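Local structure of dextranase (Pseudarthrobacter oxydans, 6NZS) at residues I535-N549 with F574-T587. The protein catalyses the endohydrolysis of (1->6)-alpha-D-glucosidic linkages in dextran, acting as a family 49 glycoside hydrolase. Numbering follows the deposited sequence.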
loop_
_atom_site.group_PDB
_atom_site.type_symbol
_atom_site.label_atom_id
_atom_site.label_comp_id
_atom_site.label_asym_id
_atom_site.label_seq_id
_atom_site.Cartn_x
_atom_site.Cartn_y
_atom_site.Cartn_z
ATOM N N ILE A 535 26.343 11.955 -9.511
ATOM C CA ILE A 535 25.448 11.080 -10.256
ATOM C C ILE A 535 26.242 10.507 -11.416
ATOM O O ILE A 535 26.947 11.244 -12.120
ATOM C CB ILE A 535 24.194 11.820 -10.749
ATOM C CG1 ILE A 535 23.478 12.459 -9.566
ATOM C CG2 ILE A 535 23.277 10.853 -11.479
ATOM C CD1 ILE A 535 22.399 13.404 -9.974
ATOM N N GLY A 536 26.161 9.193 -11.585
ATOM C CA GLY A 536 26.950 8.536 -12.606
ATOM C C GLY A 536 26.700 9.103 -13.990
ATOM O O GLY A 536 25.664 9.715 -14.274
ATOM N N ASN A 537 27.682 8.904 -14.864
ATOM C CA ASN A 537 27.553 9.329 -16.249
ATOM C C ASN A 537 26.607 8.389 -16.988
ATOM O O ASN A 537 26.806 7.171 -16.989
ATOM C CB ASN A 537 28.922 9.304 -16.927
ATOM C CG ASN A 537 28.832 9.600 -18.402
ATOM O OD1 ASN A 537 28.611 8.701 -19.214
ATOM N ND2 ASN A 537 28.966 10.875 -18.760
ATOM N N GLU A 538 25.576 8.957 -17.618
ATOM C CA GLU A 538 24.669 8.188 -18.459
ATOM C C GLU A 538 25.013 8.283 -19.938
ATOM O O GLU A 538 24.877 7.294 -20.659
ATOM C CB GLU A 538 23.220 8.650 -18.250
ATOM C CG GLU A 538 22.186 7.840 -19.025
ATOM C CD GLU A 538 22.035 6.411 -18.522
ATOM O OE1 GLU A 538 22.409 6.141 -17.355
ATOM O OE2 GLU A 538 21.533 5.571 -19.291
ATOM N N ILE A 539 25.437 9.454 -20.404
ATOM C CA ILE A 539 25.837 9.652 -21.794
ATOM C C ILE A 539 27.361 9.694 -21.829
ATOM O O ILE A 539 27.944 10.731 -21.468
ATOM C CB ILE A 539 25.254 10.951 -22.365
ATOM C CG1 ILE A 539 23.789 11.109 -21.958
ATOM C CG2 ILE A 539 25.446 10.990 -23.878
ATOM C CD1 ILE A 539 22.880 10.146 -22.662
ATOM N N PRO A 540 28.042 8.635 -22.287
ATOM C CA PRO A 540 27.487 7.408 -22.860
ATOM C C PRO A 540 27.538 6.167 -21.956
ATOM O O PRO A 540 27.206 5.090 -22.438
ATOM C CB PRO A 540 28.432 7.160 -24.032
ATOM C CG PRO A 540 29.765 7.575 -23.468
ATOM C CD PRO A 540 29.497 8.726 -22.524
ATOM N N ASP A 541 27.929 6.300 -20.688
ATOM C CA ASP A 541 28.297 5.130 -19.890
ATOM C C ASP A 541 27.110 4.318 -19.386
ATOM O O ASP A 541 27.306 3.179 -18.949
ATOM C CB ASP A 541 29.149 5.521 -18.681
ATOM C CG ASP A 541 30.474 6.144 -19.068
ATOM O OD1 ASP A 541 30.774 6.195 -20.279
ATOM O OD2 ASP A 541 31.182 6.613 -18.159
ATOM N N GLY A 542 25.898 4.876 -19.400
ATOM C CA GLY A 542 24.752 4.144 -18.886
ATOM C C GLY A 542 24.735 3.991 -17.382
ATOM O O GLY A 542 24.025 3.117 -16.867
ATOM N N ASN A 543 25.489 4.821 -16.664
ATOM C CA ASN A 543 25.643 4.727 -15.216
ATOM C C ASN A 543 24.928 5.850 -14.468
ATOM O O ASN A 543 25.204 6.074 -13.287
ATOM C CB ASN A 543 27.129 4.703 -14.836
ATOM C CG ASN A 543 27.369 4.148 -13.441
ATOM O OD1 ASN A 543 26.762 3.152 -13.049
ATOM N ND2 ASN A 543 28.250 4.803 -12.679
ATOM N N GLY A 544 24.018 6.568 -15.129
ATOM C CA GLY A 544 23.264 7.604 -14.455
ATOM C C GLY A 544 21.815 7.204 -14.278
ATOM O O GLY A 544 21.521 6.066 -13.904
ATOM N N LEU A 545 20.901 8.124 -14.555
ATOM C CA LEU A 545 19.466 7.855 -14.490
ATOM C C LEU A 545 18.946 7.614 -15.901
ATOM O O LEU A 545 19.012 8.508 -16.751
ATOM C CB LEU A 545 18.741 9.042 -13.856
ATOM C CG LEU A 545 17.207 8.968 -13.844
ATOM C CD1 LEU A 545 16.685 7.775 -13.041
ATOM C CD2 LEU A 545 16.659 10.252 -13.277
ATOM N N ALA A 546 18.425 6.421 -16.147
ATOM C CA ALA A 546 17.891 6.038 -17.450
ATOM C C ALA A 546 16.367 6.035 -17.388
ATOM O O ALA A 546 15.780 5.309 -16.580
ATOM C CB ALA A 546 18.395 4.653 -17.860
ATOM N N LEU A 547 15.730 6.844 -18.241
ATOM C CA LEU A 547 14.277 6.830 -18.428
ATOM C C LEU A 547 14.012 6.232 -19.805
ATOM O O LEU A 547 14.063 6.936 -20.818
ATOM C CB LEU A 547 13.695 8.235 -18.314
ATOM C CG LEU A 547 14.098 8.990 -17.047
ATOM C CD1 LEU A 547 13.586 10.423 -17.070
ATOM C CD2 LEU A 547 13.639 8.277 -15.787
ATOM N N GLU A 548 13.725 4.939 -19.842
ATOM C CA GLU A 548 13.492 4.214 -21.086
ATOM C C GLU A 548 11.990 4.002 -21.250
ATOM O O GLU A 548 11.351 3.403 -20.384
ATOM C CB GLU A 548 14.209 2.863 -21.047
ATOM C CG GLU A 548 14.037 2.056 -22.313
ATOM C CD GLU A 548 14.743 0.714 -22.271
ATOM O OE1 GLU A 548 15.355 0.386 -21.230
ATOM O OE2 GLU A 548 14.684 -0.013 -23.283
ATOM N N ASN A 549 11.425 4.498 -22.353
ATOM C CA ASN A 549 9.984 4.393 -22.588
ATOM C C ASN A 549 9.178 5.009 -21.450
ATOM O O ASN A 549 8.162 4.458 -21.020
ATOM C CB ASN A 549 9.541 2.956 -22.854
ATOM C CG ASN A 549 10.285 2.335 -23.998
ATOM O OD1 ASN A 549 10.687 3.030 -24.932
ATOM N ND2 ASN A 549 10.480 1.019 -23.939
ATOM N N PHE A 574 15.359 18.605 -14.631
ATOM C CA PHE A 574 16.619 18.193 -14.025
ATOM C C PHE A 574 17.644 19.323 -14.137
ATOM O O PHE A 574 17.625 20.114 -15.084
ATOM C CB PHE A 574 17.144 16.958 -14.762
ATOM C CG PHE A 574 16.284 15.708 -14.600
ATOM C CD1 PHE A 574 15.235 15.651 -13.684
ATOM C CD2 PHE A 574 16.559 14.582 -15.363
ATOM C CE1 PHE A 574 14.476 14.487 -13.545
ATOM C CE2 PHE A 574 15.806 13.428 -15.241
ATOM C CZ PHE A 574 14.759 13.379 -14.324
ATOM N N ASP A 575 18.547 19.403 -13.158
ATOM C CA ASP A 575 19.552 20.465 -13.171
ATOM C C ASP A 575 20.419 20.364 -14.422
ATOM O O ASP A 575 20.810 19.273 -14.843
ATOM C CB ASP A 575 20.467 20.359 -11.946
ATOM C CG ASP A 575 19.794 20.774 -10.650
ATOM O OD1 ASP A 575 18.585 21.089 -10.638
ATOM O OD2 ASP A 575 20.490 20.760 -9.613
ATOM N N GLY A 576 20.723 21.521 -15.020
ATOM C CA GLY A 576 21.534 21.527 -16.227
ATOM C C GLY A 576 22.897 20.889 -16.040
ATOM O O GLY A 576 23.412 20.248 -16.959
ATOM N N GLU A 577 23.486 21.029 -14.850
ATOM C CA GLU A 577 24.792 20.425 -14.597
ATOM C C GLU A 577 24.749 18.906 -14.669
ATOM O O GLU A 577 25.801 18.270 -14.785
ATOM C CB GLU A 577 25.363 20.885 -13.251
ATOM C CG GLU A 577 24.707 20.274 -12.019
ATOM C CD GLU A 577 25.392 20.687 -10.726
ATOM O OE1 GLU A 577 26.360 21.479 -10.785
ATOM O OE2 GLU A 577 24.970 20.232 -9.643
ATOM N N ASN A 578 23.562 18.306 -14.613
ATOM C CA ASN A 578 23.414 16.859 -14.648
ATOM C C ASN A 578 23.005 16.339 -16.016
ATOM O O ASN A 578 22.627 15.167 -16.131
ATOM C CB ASN A 578 22.416 16.412 -13.577
ATOM C CG ASN A 578 22.858 16.795 -12.188
ATOM O OD1 ASN A 578 24.055 16.778 -11.884
ATOM N ND2 ASN A 578 21.911 17.158 -11.335
ATOM N N TRP A 579 23.097 17.177 -17.056
ATOM C CA TRP A 579 22.684 16.789 -18.402
ATOM C C TRP A 579 23.244 15.434 -18.812
ATOM O O TRP A 579 22.520 14.584 -19.338
ATOM C CB TRP A 579 23.113 17.865 -19.403
ATOM C CG TRP A 579 22.762 17.536 -20.821
ATOM C CD1 TRP A 579 23.607 17.079 -21.796
ATOM C CD2 TRP A 579 21.471 17.637 -21.429
ATOM N NE1 TRP A 579 22.917 16.888 -22.969
ATOM C CE2 TRP A 579 21.604 17.230 -22.771
ATOM C CE3 TRP A 579 20.214 18.039 -20.966
ATOM C CZ2 TRP A 579 20.528 17.212 -23.655
ATOM C CZ3 TRP A 579 19.150 18.019 -21.840
ATOM C CH2 TRP A 579 19.309 17.605 -23.169
ATOM N N ASN A 580 24.536 15.207 -18.575
ATOM C CA ASN A 580 25.125 13.957 -19.039
ATOM C C ASN A 580 24.900 12.792 -18.083
ATOM O O ASN A 580 25.363 11.679 -18.364
ATOM C CB ASN A 580 26.608 14.154 -19.353
ATOM C CG ASN A 580 26.810 14.916 -20.636
ATOM O OD1 ASN A 580 26.134 14.653 -21.631
ATOM N ND2 ASN A 580 27.725 15.875 -20.622
ATOM N N SER A 581 24.179 13.016 -16.990
ATOM C CA SER A 581 23.871 11.983 -16.015
ATOM C C SER A 581 22.476 11.399 -16.189
ATOM O O SER A 581 22.035 10.629 -15.333
ATOM C CB SER A 581 24.039 12.524 -14.597
ATOM O OG SER A 581 25.417 12.702 -14.294
ATOM N N TRP A 582 21.765 11.753 -17.261
ATOM C CA TRP A 582 20.458 11.149 -17.498
ATOM C C TRP A 582 20.207 11.005 -18.988
ATOM O O TRP A 582 20.852 11.651 -19.817
ATOM C CB TRP A 582 19.304 11.917 -16.827
ATOM C CG TRP A 582 19.029 13.283 -17.398
ATOM C CD1 TRP A 582 19.675 14.436 -17.081
ATOM C CD2 TRP A 582 18.003 13.644 -18.347
ATOM N NE1 TRP A 582 19.138 15.495 -17.781
ATOM C CE2 TRP A 582 18.112 15.033 -18.565
ATOM C CE3 TRP A 582 17.016 12.928 -19.035
ATOM C CZ2 TRP A 582 17.273 15.720 -19.441
ATOM C CZ3 TRP A 582 16.180 13.615 -19.908
ATOM C CH2 TRP A 582 16.319 14.993 -20.102
ATOM N N ASN A 583 19.229 10.168 -19.315
ATOM C CA ASN A 583 18.769 10.019 -20.684
ATOM C C ASN A 583 17.297 9.641 -20.647
ATOM O O ASN A 583 16.822 9.030 -19.686
ATOM C CB ASN A 583 19.586 8.957 -21.434
ATOM C CG ASN A 583 19.418 9.044 -22.943
ATOM O OD1 ASN A 583 18.858 10.007 -23.471
ATOM N ND2 ASN A 583 19.898 8.029 -23.643
ATOM N N ALA A 584 16.575 10.031 -21.694
ATOM C CA ALA A 584 15.204 9.590 -21.925
ATOM C C ALA A 584 15.132 9.170 -23.381
ATOM O O ALA A 584 15.423 9.979 -24.268
ATOM C CB ALA A 584 14.195 10.712 -21.642
ATOM N N TRP A 585 14.779 7.913 -23.635
ATOM C CA TRP A 585 14.787 7.429 -25.007
ATOM C C TRP A 585 13.745 6.340 -25.197
ATOM O O TRP A 585 13.281 5.716 -24.242
ATOM C CB TRP A 585 16.186 6.953 -25.434
ATOM C CG TRP A 585 16.576 5.578 -24.944
ATOM C CD1 TRP A 585 16.525 4.413 -25.654
ATOM C CD2 TRP A 585 17.094 5.235 -23.651
ATOM N NE1 TRP A 585 16.973 3.363 -24.880
ATOM C CE2 TRP A 585 17.332 3.845 -23.648
ATOM C CE3 TRP A 585 17.378 5.968 -22.498
ATOM C CZ2 TRP A 585 17.840 3.174 -22.539
ATOM C CZ3 TRP A 585 17.891 5.301 -21.392
ATOM C CH2 TRP A 585 18.115 3.915 -21.425
ATOM N N ARG A 586 13.387 6.121 -26.457
ATOM C CA ARG A 586 12.438 5.095 -26.859
ATOM C C ARG A 586 13.213 3.881 -27.348
ATOM O O ARG A 586 14.124 4.020 -28.169
ATOM C CB ARG A 586 11.576 5.633 -27.998
ATOM C CG ARG A 586 10.380 4.788 -28.357
ATOM C CD ARG A 586 9.729 5.351 -29.618
ATOM N NE ARG A 586 8.655 4.501 -30.123
ATOM C CZ ARG A 586 7.643 4.938 -30.867
ATOM N NH1 ARG A 586 7.570 6.218 -31.210
ATOM N NH2 ARG A 586 6.711 4.090 -31.284
ATOM N N THR A 587 12.866 2.700 -26.841
ATOM C CA THR A 587 13.521 1.487 -27.326
ATOM C C THR A 587 13.074 1.212 -28.756
ATOM O O THR A 587 12.002 0.640 -28.976
ATOM C CB THR A 587 13.201 0.240 -26.483
ATOM O OG1 THR A 587 13.063 0.590 -25.103
ATOM C CG2 THR A 587 14.314 -0.786 -26.629
HETATM O O HOH W 1 21.356 6.060 -21.955
#
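Asn580 O is gripped by two successive amides of the 535-544 loop, Glu538 N at 2.8 Å in the carbonyl plane and Ile539 N at 3.0 Å along a nearly straight N-H...O line (172°). Beyond this loop, strand 545-548 pairs in parallel with 582-585: Leu547 N donates to Asn583 O (2.8 Å), and Leu547 O accepts from Trp585 N. Here 582-585, from the C-terminal end of the chain, adds a last strand to the parallel beta-solenoid of this family; strand 495-507 borders 545-548 on its other side. Leu545 CD2 and Leu547 CD1 approach the Phe574 ring, and CD2 of Phe574 lies over a face of Trp582. On the opposite sheet face, Ala546 CB meets the edge of Trp585 at CZ3 (3.6 Å), while Glu548 CB makes a CH-pi contact over one face of the Trp585 six-membered ring. The Glu548 chain is fully extended (chi1 -179°), carrying OE2 to Thr587 OG1 (2.5 Å), the hydroxyl donating to the anti lone pair of OE2; OE1 is hydrogen-bonded to His501 NE2. With alanine in place of Glu548, the Thr587 hydroxyl and His501 would probably lose their carboxylate partner. A water joins Glu538 OE2 to Asn583 ND2, and Asn549 OD1 accepts from Thr587 N at 2.9 Å.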